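Local coordinates for protein transcriptional regulator, AsnC family (Agrobacterium tumefaciens str. C58, PDB 3I4P) that is an Lrp/AsnC-type transcriptional regulator that probably binds specific DNA sequences through a winged helix-turn-helix and assembles through a ligand-binding-type domain that also holds calcium, at residues L18-L23 against T32-R37; K80-V85 against V93-M98; I69-A72 against W78-R81. All coordinates share one frame; numbering follows the deposited sequence.

Contact 1 (L18-L23 against T32-R37)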
loop_
_atom_site.group_PDB
_atom_site.type_symbol
_atom_site.label_atom_id
_atom_site.label_comp_id
_atom_site.label_asym_id
_atom_site.label_seq_id
_atom_site.Cartn_x
_atom_site.Cartn_y
_atom_site.Cartn_z
ATOM N N LEU A 18 10.281 -16.558 45.644
ATOM C CA LEU A 18 11.118 -16.347 46.832
ATOM C C LEU A 18 10.290 -16.285 48.107
ATOM O O LEU A 18 9.195 -15.722 48.120
ATOM C CB LEU A 18 11.930 -15.042 46.736
ATOM C CG LEU A 18 13.106 -15.000 45.755
ATOM C CD1 LEU A 18 13.659 -13.582 45.696
ATOM C CD2 LEU A 18 14.184 -16.007 46.209
ATOM N N ALA A 19 10.807 -16.862 49.183
ATOM C CA ALA A 19 10.196 -16.666 50.485
ATOM C C ALA A 19 10.279 -15.153 50.779
ATOM O O ALA A 19 11.243 -14.473 50.370
ATOM C CB ALA A 19 10.917 -17.510 51.554
ATOM N N VAL A 20 9.249 -14.619 51.434
ATOM C CA VAL A 20 9.168 -13.163 51.665
ATOM C C VAL A 20 10.382 -12.652 52.479
ATOM O O VAL A 20 10.842 -11.544 52.255
ATOM C CB VAL A 20 7.838 -12.758 52.376
ATOM C CG1 VAL A 20 7.830 -13.204 53.865
ATOM C CG2 VAL A 20 7.601 -11.232 52.249
ATOM N N ALA A 21 10.905 -13.484 53.393
ATOM C CA ALA A 21 12.122 -13.156 54.140
ATOM C C ALA A 21 13.392 -13.017 53.270
ATOM O O ALA A 21 14.266 -12.222 53.593
ATOM C CB ALA A 21 12.357 -14.179 55.280
ATOM N N ASP A 22 13.508 -13.791 52.193
ATOM C CA ASP A 22 14.658 -13.667 51.280
ATOM C C ASP A 22 14.508 -12.484 50.353
ATOM O O ASP A 22 15.514 -11.838 50.067
ATOM C CB ASP A 22 14.889 -14.930 50.444
ATOM C CG ASP A 22 15.356 -16.127 51.287
ATOM O OD1 ASP A 22 16.125 -15.953 52.269
ATOM O OD2 ASP A 22 14.955 -17.258 50.950
ATOM N N LEU A 23 13.287 -12.173 49.915
ATOM C CA LEU A 23 13.043 -10.954 49.132
ATOM C C LEU A 23 13.403 -9.704 49.955
ATOM O O LEU A 23 14.097 -8.819 49.450
ATOM C CB LEU A 23 11.586 -10.852 48.654
ATOM C CG LEU A 23 11.345 -10.070 47.354
ATOM C CD1 LEU A 23 9.910 -10.241 46.861
ATOM C CD2 LEU A 23 11.653 -8.608 47.496
ATOM N N THR A 32 8.786 -8.135 57.977
ATOM C CA THR A 32 7.410 -7.659 58.151
ATOM C C THR A 32 7.093 -6.454 57.268
ATOM O O THR A 32 6.107 -6.492 56.559
ATOM C CB THR A 32 7.074 -7.380 59.624
ATOM O OG1 THR A 32 7.266 -8.588 60.355
ATOM C CG2 THR A 32 5.621 -6.893 59.797
ATOM N N PRO A 33 7.922 -5.381 57.314
ATOM C CA PRO A 33 7.693 -4.227 56.424
ATOM C C PRO A 33 7.677 -4.589 54.939
ATOM O O PRO A 33 6.947 -3.975 54.161
ATOM C CB PRO A 33 8.868 -3.288 56.733
ATOM C CG PRO A 33 9.341 -3.683 58.050
ATOM C CD PRO A 33 9.004 -5.119 58.282
ATOM N N CYS A 34 8.474 -5.575 54.551
ATOM C CA CYS A 34 8.456 -6.051 53.181
ATOM C C CYS A 34 7.113 -6.730 52.864
ATOM O O CYS A 34 6.454 -6.399 51.883
ATOM C CB CYS A 34 9.607 -7.009 52.918
ATOM S SG CYS A 34 9.729 -7.419 51.165
ATOM N N TRP A 35 6.715 -7.660 53.705
ATOM C CA TRP A 35 5.439 -8.306 53.575
ATOM C C TRP A 35 4.280 -7.294 53.511
ATOM O O TRP A 35 3.411 -7.369 52.628
ATOM C CB TRP A 35 5.256 -9.289 54.737
ATOM C CG TRP A 35 3.968 -10.002 54.707
ATOM C CD1 TRP A 35 3.663 -11.133 53.997
ATOM C CD2 TRP A 35 2.788 -9.632 55.406
ATOM N NE1 TRP A 35 2.358 -11.485 54.213
ATOM C CE2 TRP A 35 1.795 -10.583 55.079
ATOM C CE3 TRP A 35 2.472 -8.595 56.294
ATOM C CZ2 TRP A 35 0.499 -10.525 55.613
ATOM C CZ3 TRP A 35 1.184 -8.533 56.827
ATOM C CH2 TRP A 35 0.213 -9.494 56.481
ATOM N N ARG A 36 4.268 -6.356 54.442
ATOM C CA ARG A 36 3.211 -5.341 54.499
ATOM C C ARG A 36 3.129 -4.488 53.217
ATOM O O ARG A 36 2.046 -4.096 52.822
ATOM C CB ARG A 36 3.369 -4.458 55.753
ATOM C CG ARG A 36 2.930 -5.150 57.053
ATOM C CD ARG A 36 3.258 -4.341 58.327
ATOM N NE ARG A 36 2.720 -2.976 58.328
ATOM N N ARG A 37 4.264 -4.230 52.570
ATOM C CA ARG A 37 4.312 -3.472 51.321
ATOM C C ARG A 37 3.696 -4.259 50.168
ATOM O O ARG A 37 2.974 -3.699 49.319
ATOM C CB ARG A 37 5.756 -3.113 50.971
ATOM C CG ARG A 37 6.285 -1.904 51.751
ATOM C CD ARG A 37 7.777 -1.755 51.577
ATOM N NE ARG A 37 8.283 -0.499 52.120
ATOM C CZ ARG A 37 8.207 0.685 51.521
ATOM N NH1 ARG A 37 7.619 0.823 50.340
ATOM N NH2 ARG A 37 8.721 1.756 52.123
#

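Contact 2 (K80-V85 against V93-M98)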
loop_
_atom_site.group_PDB
_atom_site.type_symbol
_atom_site.label_atom_id
_atom_site.label_comp_id
_atom_site.label_asym_id
_atom_site.label_seq_id
_atom_site.Cartn_x
_atom_site.Cartn_y
_atom_site.Cartn_z
ATOM N N LYS A 80 -18.824 -4.484 21.053
ATOM C CA LYS A 80 -18.770 -5.158 22.373
ATOM C C LYS A 80 -18.899 -6.697 22.271
ATOM O O LYS A 80 -18.185 -7.433 22.960
ATOM C CB LYS A 80 -19.795 -4.582 23.347
ATOM N N ARG A 81 -19.749 -7.179 21.368
ATOM C CA ARG A 81 -19.935 -8.619 21.158
ATOM C C ARG A 81 -18.866 -9.267 20.281
ATOM O O ARG A 81 -18.494 -10.426 20.486
ATOM C CB ARG A 81 -21.293 -8.869 20.521
ATOM C CG ARG A 81 -21.914 -10.210 20.910
ATOM C CD ARG A 81 -23.426 -10.271 20.599
ATOM N NE ARG A 81 -24.125 -9.018 20.913
ATOM C CZ ARG A 81 -24.596 -8.126 20.029
ATOM N NH1 ARG A 81 -24.459 -8.299 18.710
ATOM N NH2 ARG A 81 -25.214 -7.034 20.482
ATOM N N PHE A 82 -18.416 -8.543 19.269
ATOM C CA PHE A 82 -17.290 -8.972 18.464
ATOM C C PHE A 82 -16.048 -9.206 19.377
ATOM O O PHE A 82 -15.385 -10.243 19.305
ATOM C CB PHE A 82 -17.012 -7.932 17.369
ATOM C CG PHE A 82 -15.658 -8.053 16.754
ATOM C CD1 PHE A 82 -15.430 -8.952 15.728
ATOM C CD2 PHE A 82 -14.603 -7.283 17.213
ATOM C CE1 PHE A 82 -14.172 -9.077 15.175
ATOM C CE2 PHE A 82 -13.342 -7.396 16.658
ATOM C CZ PHE A 82 -13.117 -8.298 15.644
ATOM N N SER A 83 -15.761 -8.253 20.260
ATOM C CA SER A 83 -14.580 -8.361 21.078
ATOM C C SER A 83 -14.730 -9.400 22.199
ATOM O O SER A 83 -13.727 -10.015 22.583
ATOM C CB SER A 83 -14.119 -6.976 21.576
ATOM O OG SER A 83 -14.842 -6.537 22.692
ATOM N N GLU A 84 -15.959 -9.628 22.690
ATOM C CA GLU A 84 -16.226 -10.746 23.614
ATOM C C GLU A 84 -16.009 -12.134 22.957
ATOM O O GLU A 84 -15.476 -13.051 23.618
ATOM C CB GLU A 84 -17.644 -10.685 24.210
ATOM C CG GLU A 84 -17.812 -9.667 25.339
ATOM N N VAL A 85 -16.407 -12.310 21.688
ATOM C CA VAL A 85 -16.287 -13.637 21.055
ATOM C C VAL A 85 -14.853 -13.899 20.601
ATOM O O VAL A 85 -14.378 -15.026 20.707
ATOM C CB VAL A 85 -17.299 -13.919 19.884
ATOM C CG1 VAL A 85 -18.744 -13.494 20.255
ATOM C CG2 VAL A 85 -16.835 -13.310 18.602
ATOM N N VAL A 93 -4.068 -14.618 22.410
ATOM C CA VAL A 93 -3.426 -14.359 23.678
ATOM C C VAL A 93 -3.329 -12.853 23.942
ATOM O O VAL A 93 -3.173 -12.409 25.107
ATOM C CB VAL A 93 -2.097 -15.128 23.832
ATOM C CG1 VAL A 93 -2.381 -16.651 24.001
ATOM C CG2 VAL A 93 -1.162 -14.823 22.717
ATOM N N GLU A 94 -3.455 -12.063 22.872
ATOM C CA GLU A 94 -3.429 -10.611 22.990
ATOM C C GLU A 94 -4.345 -10.077 21.944
ATOM O O GLU A 94 -4.420 -10.622 20.862
ATOM C CB GLU A 94 -2.012 -10.032 22.810
ATOM C CG GLU A 94 -1.049 -10.470 23.841
ATOM C CD GLU A 94 0.406 -9.965 23.614
ATOM O OE1 GLU A 94 0.587 -8.850 23.103
ATOM O OE2 GLU A 94 1.334 -10.721 23.992
ATOM N N PHE A 95 -5.015 -8.985 22.265
ATOM C CA PHE A 95 -6.097 -8.458 21.423
ATOM C C PHE A 95 -6.211 -6.974 21.684
ATOM O O PHE A 95 -6.472 -6.552 22.835
ATOM C CB PHE A 95 -7.383 -9.201 21.800
ATOM C CG PHE A 95 -8.615 -8.806 21.029
ATOM C CD1 PHE A 95 -8.565 -8.216 19.776
ATOM C CD2 PHE A 95 -9.851 -9.125 21.546
ATOM C CE1 PHE A 95 -9.746 -7.922 19.067
ATOM C CE2 PHE A 95 -11.029 -8.804 20.854
ATOM C CZ PHE A 95 -10.969 -8.220 19.606
ATOM N N TYR A 96 -6.000 -6.189 20.627
ATOM C CA TYR A 96 -5.978 -4.739 20.730
ATOM C C TYR A 96 -6.858 -4.102 19.711
ATOM O O TYR A 96 -6.887 -4.506 18.534
ATOM C CB TYR A 96 -4.558 -4.156 20.500
ATOM C CG TYR A 96 -3.565 -4.616 21.509
ATOM C CD1 TYR A 96 -3.325 -3.896 22.667
ATOM C CD2 TYR A 96 -2.899 -5.811 21.331
ATOM C CE1 TYR A 96 -2.430 -4.350 23.588
ATOM C CE2 TYR A 96 -2.033 -6.284 22.259
ATOM C CZ TYR A 96 -1.795 -5.561 23.379
ATOM O OH TYR A 96 -0.903 -6.071 24.290
ATOM N N ARG A 97 -7.531 -3.057 20.165
ATOM C CA ARG A 97 -8.226 -2.157 19.293
ATOM C C ARG A 97 -7.185 -1.126 18.910
ATOM O O ARG A 97 -6.595 -0.502 19.780
ATOM C CB ARG A 97 -9.437 -1.534 19.995
ATOM C CG ARG A 97 -10.168 -0.546 19.131
ATOM C CD ARG A 97 -11.607 -0.291 19.628
ATOM N NE ARG A 97 -11.568 0.239 20.988
ATOM C CZ ARG A 97 -11.369 1.511 21.303
ATOM N NH1 ARG A 97 -11.208 2.429 20.354
ATOM N NH2 ARG A 97 -11.339 1.871 22.584
HETATM N N MSE A 98 -6.916 -1.004 17.611
HETATM C CA MSE A 98 -5.848 -0.169 17.126
HETATM C C MSE A 98 -6.381 1.116 16.514
HETATM O O MSE A 98 -7.583 1.247 16.193
HETATM C CB MSE A 98 -5.040 -0.890 16.059
HETATM C CG MSE A 98 -4.373 -2.191 16.491
HETATM SE SE MSE A 98 -2.983 -1.966 17.785
HETATM C CE MSE A 98 -1.660 -0.928 16.929
#

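Contact 3 (I69-A72 against W78-R81)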
loop_
_atom_site.group_PDB
_atom_site.type_symbol
_atom_site.label_atom_id
_atom_site.label_comp_id
_atom_site.label_asym_id
_atom_site.label_seq_id
_atom_site.Cartn_x
_atom_site.Cartn_y
_atom_site.Cartn_z
ATOM N N ILE A 69 -7.113 -7.098 11.624
ATOM C CA ILE A 69 -8.540 -7.104 11.272
ATOM C C ILE A 69 -9.003 -5.698 10.949
ATOM O O ILE A 69 -8.618 -4.710 11.615
ATOM C CB ILE A 69 -9.458 -7.726 12.403
ATOM C CG1 ILE A 69 -9.092 -9.198 12.642
ATOM C CG2 ILE A 69 -10.985 -7.662 12.029
ATOM C CD1 ILE A 69 -9.848 -9.886 13.818
ATOM N N ARG A 70 -9.798 -5.622 9.880
ATOM C CA ARG A 70 -10.619 -4.453 9.572
ATOM C C ARG A 70 -12.085 -4.879 9.586
ATOM O O ARG A 70 -12.458 -5.945 9.074
ATOM C CB ARG A 70 -10.278 -3.842 8.226
ATOM C CG ARG A 70 -8.873 -3.345 8.138
ATOM C CD ARG A 70 -8.636 -2.617 6.838
ATOM N NE ARG A 70 -7.203 -2.560 6.566
ATOM N N THR A 71 -12.887 -4.008 10.188
ATOM C CA THR A 71 -14.286 -4.201 10.414
ATOM C C THR A 71 -15.028 -3.194 9.503
ATOM O O THR A 71 -14.420 -2.277 8.931
ATOM C CB THR A 71 -14.584 -3.978 11.938
ATOM O OG1 THR A 71 -13.995 -5.036 12.728
ATOM C CG2 THR A 71 -16.068 -3.923 12.223
ATOM N N ALA A 72 -16.325 -3.429 9.313
ATOM C CA ALA A 72 -17.209 -2.467 8.699
ATOM C C ALA A 72 -17.607 -1.467 9.787
ATOM O O ALA A 72 -17.212 -1.624 10.945
ATOM C CB ALA A 72 -18.450 -3.187 8.144
ATOM N N TRP A 78 -22.317 -4.131 18.813
ATOM C CA TRP A 78 -21.674 -5.082 17.905
ATOM C C TRP A 78 -20.179 -5.191 18.223
ATOM O O TRP A 78 -19.646 -6.299 18.335
ATOM C CB TRP A 78 -21.844 -4.621 16.464
ATOM C CG TRP A 78 -21.350 -5.585 15.418
ATOM C CD1 TRP A 78 -22.120 -6.434 14.660
ATOM C CD2 TRP A 78 -19.990 -5.776 14.974
ATOM N NE1 TRP A 78 -21.324 -7.141 13.782
ATOM C CE2 TRP A 78 -20.015 -6.769 13.961
ATOM C CE3 TRP A 78 -18.758 -5.200 15.321
ATOM C CZ2 TRP A 78 -18.852 -7.204 13.300
ATOM C CZ3 TRP A 78 -17.600 -5.638 14.661
ATOM C CH2 TRP A 78 -17.661 -6.620 13.659
ATOM N N LEU A 79 -19.504 -4.048 18.345
ATOM C CA LEU A 79 -18.083 -4.043 18.723
ATOM C C LEU A 79 -17.918 -4.727 20.089
ATOM O O LEU A 79 -17.025 -5.522 20.226
ATOM C CB LEU A 79 -17.475 -2.629 18.694
ATOM C CG LEU A 79 -17.573 -1.873 17.356
ATOM C CD1 LEU A 79 -17.306 -0.372 17.561
ATOM C CD2 LEU A 79 -16.628 -2.459 16.314
ATOM N N LYS A 80 -18.824 -4.484 21.053
ATOM C CA LYS A 80 -18.770 -5.158 22.373
ATOM C C LYS A 80 -18.899 -6.697 22.271
ATOM O O LYS A 80 -18.185 -7.433 22.960
ATOM C CB LYS A 80 -19.795 -4.582 23.347
ATOM N N ARG A 81 -19.749 -7.179 21.368
ATOM C CA ARG A 81 -19.935 -8.619 21.158
ATOM C C ARG A 81 -18.866 -9.267 20.281
ATOM O O ARG A 81 -18.494 -10.426 20.486
ATOM C CB ARG A 81 -21.293 -8.869 20.521
ATOM C CG ARG A 81 -21.914 -10.210 20.910
ATOM C CD ARG A 81 -23.426 -10.271 20.599
ATOM N NE ARG A 81 -24.125 -9.018 20.913
ATOM C CZ ARG A 81 -24.596 -8.126 20.029
ATOM N NH1 ARG A 81 -24.459 -8.299 18.710
ATOM N NH2 ARG A 81 -25.214 -7.034 20.482
#

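Contact 1 (L18-L23 against T32-R37)
The indole of Trp35 meets Val20 at its edge: methyl CG2 lies near the ring plane on the pyrrole side, with Trp35 CD1, 4.3 Å from Val20 CG2, as the closest ring atom. The ring does not lie across the valine, since the tighter contacts are with the root of the tryptophan, where Val20 CG2 comes to 3.9 Å from Trp35 CB and equally close to its CA. In Trp35 the CB-CG bond runs opposite the backbone N, and this chi1 of 180° sets the indole beside the valine; the tryptophan is largely exposed to solvent, while its base closes over the valine. Val20 itself has CG2 trans to its own N and thereby aims this methyl at the facing helix.

Deeper in the interface Cys34 takes over. Its thiol reaches both contact residues of the other helix, with Cys34 SG 4.3 Å from Leu23 CD2 and 4.5 Å from Val20 CG2; both are loose van der Waals approaches. The contact is therefore apolar and depends on fit, grading from buried Leu23 and Cys34 to the exposed tryptophan. Ala19 holds the N-cap position of the helix that begins at Val20, and its carbonyl accepts Leu23 N in the first turn.

Helices 20-27 and 31-43 form the helix-turn-helix of the DNA-binding domain, the latter probably being the recognition helix, as in other members of this family. Around them, Cys34 also touches Ala24 and Val20 also reaches Thr31 and Ile38. Helix 3-12 closes the bundle: its Leu12 packs on Leu23, and its Asp5 forms a salt bridge with Arg37, which also pairs with Asp2.

Contact 2 (K80-V85 against V93-M98)
A backbone carbonyl of a helix faces the rim of a phenyl ring here: Ser83 O lies 3.4 Å from Phe95 CE2, near the ring plane at the edge. An aromatic edge is slightly positive, so the approach is probably mildly favourable electrostatically. The same oxygen accepts a hydrogen bond from Ser87 OG one turn further along the helix, and its polar needs do not rest on the ring.

The rest of the contact is apolar and also centred on the end of Phe95. Ser83 CA lies in the ring plane 3.6 Å from Phe95 CE2, and the methylene follows, with Ser83 CB 3.7 Å from the same ring carbon. Phe95 thus meets the helix edge-on, its rim set against backbone and CB of one residue. Its side chain extends straight off the strand, CG trans to N with chi1 -179°, while chi2 of 23° turns the ring so that its edge, not a face, meets the helix. From the preceding position on the helix comes Phe82, whose CE2 touches Phe95 CZ at 3.9 Å, likewise at the edge of the Phe95 ring; the two side chains slant across one another. The hydroxyl of Ser83 stays with its own helix, within weak hydrogen-bonding reach of backbone carbonyls of the preceding turn.

The contact seats helix 76-88 on strand 92-98. Phe95 also packs on Val86 and Ser87 and, from the adjoining strand 104-110, on Leu106, while Phe82 meets the ring of Tyr104 and the loop residues Ile127 and Ile129. Strand 92-98 is outermost within the chain, with a classic beta bulge at Val93 and Glu94 opposite Arg107; on its other side it pairs antiparallel with a strand of the second subunit, which continues the sheet across the interface.

Contact 3 (I69-A72 against W78-R81)
Van der Waals packing carries the whole of the direct contact between Thr71 and Trp78. The threonine methyl reaches the far end of the six-membered ring, Thr71 CG2 lying 3.4 Å from Trp78 CZ3 and just as near to CH2, a tight fit. It comes in at a slant to the ring. The hydroxyl stands further back, with Thr71 OG1 4.1 Å from Trp78 CH2. The two side chains point at each other: Trp78 has CG trans to N (chi1 -174°), and in Thr71 CG2 takes the place trans to N, which aims the methyl at the indole. Leu79 adds a looser touch, its CD2 4.4 Å from Thr71 CG2.

Aromatic interactions hold the indole from its own helix and the turn before it. Trp78 is stacked with His74 and also meets the ring of Phe82, the two planes being nearly parallel at about 5°.

Hydrogen bonds fix the backbone on each side. Thr71 N donates to Asp103 OD2, and Trp78 N donates to Ser75 OG.

The segments are the end of strand 63-70 with the residues just after it, Thr71 among them, and the early part of helix 76-88, joined by a short turn: the first beta-alpha step of the ferredoxin-like beta-alpha-beta-beta-alpha-beta fold that characterises the Lrp/AsnC ligand-binding domain. Asp103, which holds Thr71, is like Gly100 and Val132 a calcium-binding residue seen in a structure of this protein, though no calcium is bound to this chain; an acetate ion, probably from the crystallisation liquor, lies about 4 Å from the threonine side chain.

In the fold
Contacts 2 and 3 belong to one domain and share helix 76-88, their centres about 8 Å apart; Phe82 CZ touches Ile69 CD1 at 4.1 Å, joining them. Contact 2 is buried, built from aromatic rims against helix backbone close to the subunit interface, whereas contact 3 is only partly buried and sits beside Asp103, a calcium-binding residue. Contact 1 stands alone in the DNA-binding domain, its centre about 37 Å from that of contact 2 and on the opposite side of the chain's centre. It joins two helices rather than a helix and a sheet, and relies on valine, leucine and cysteine packing with an exposed tryptophan at the margin.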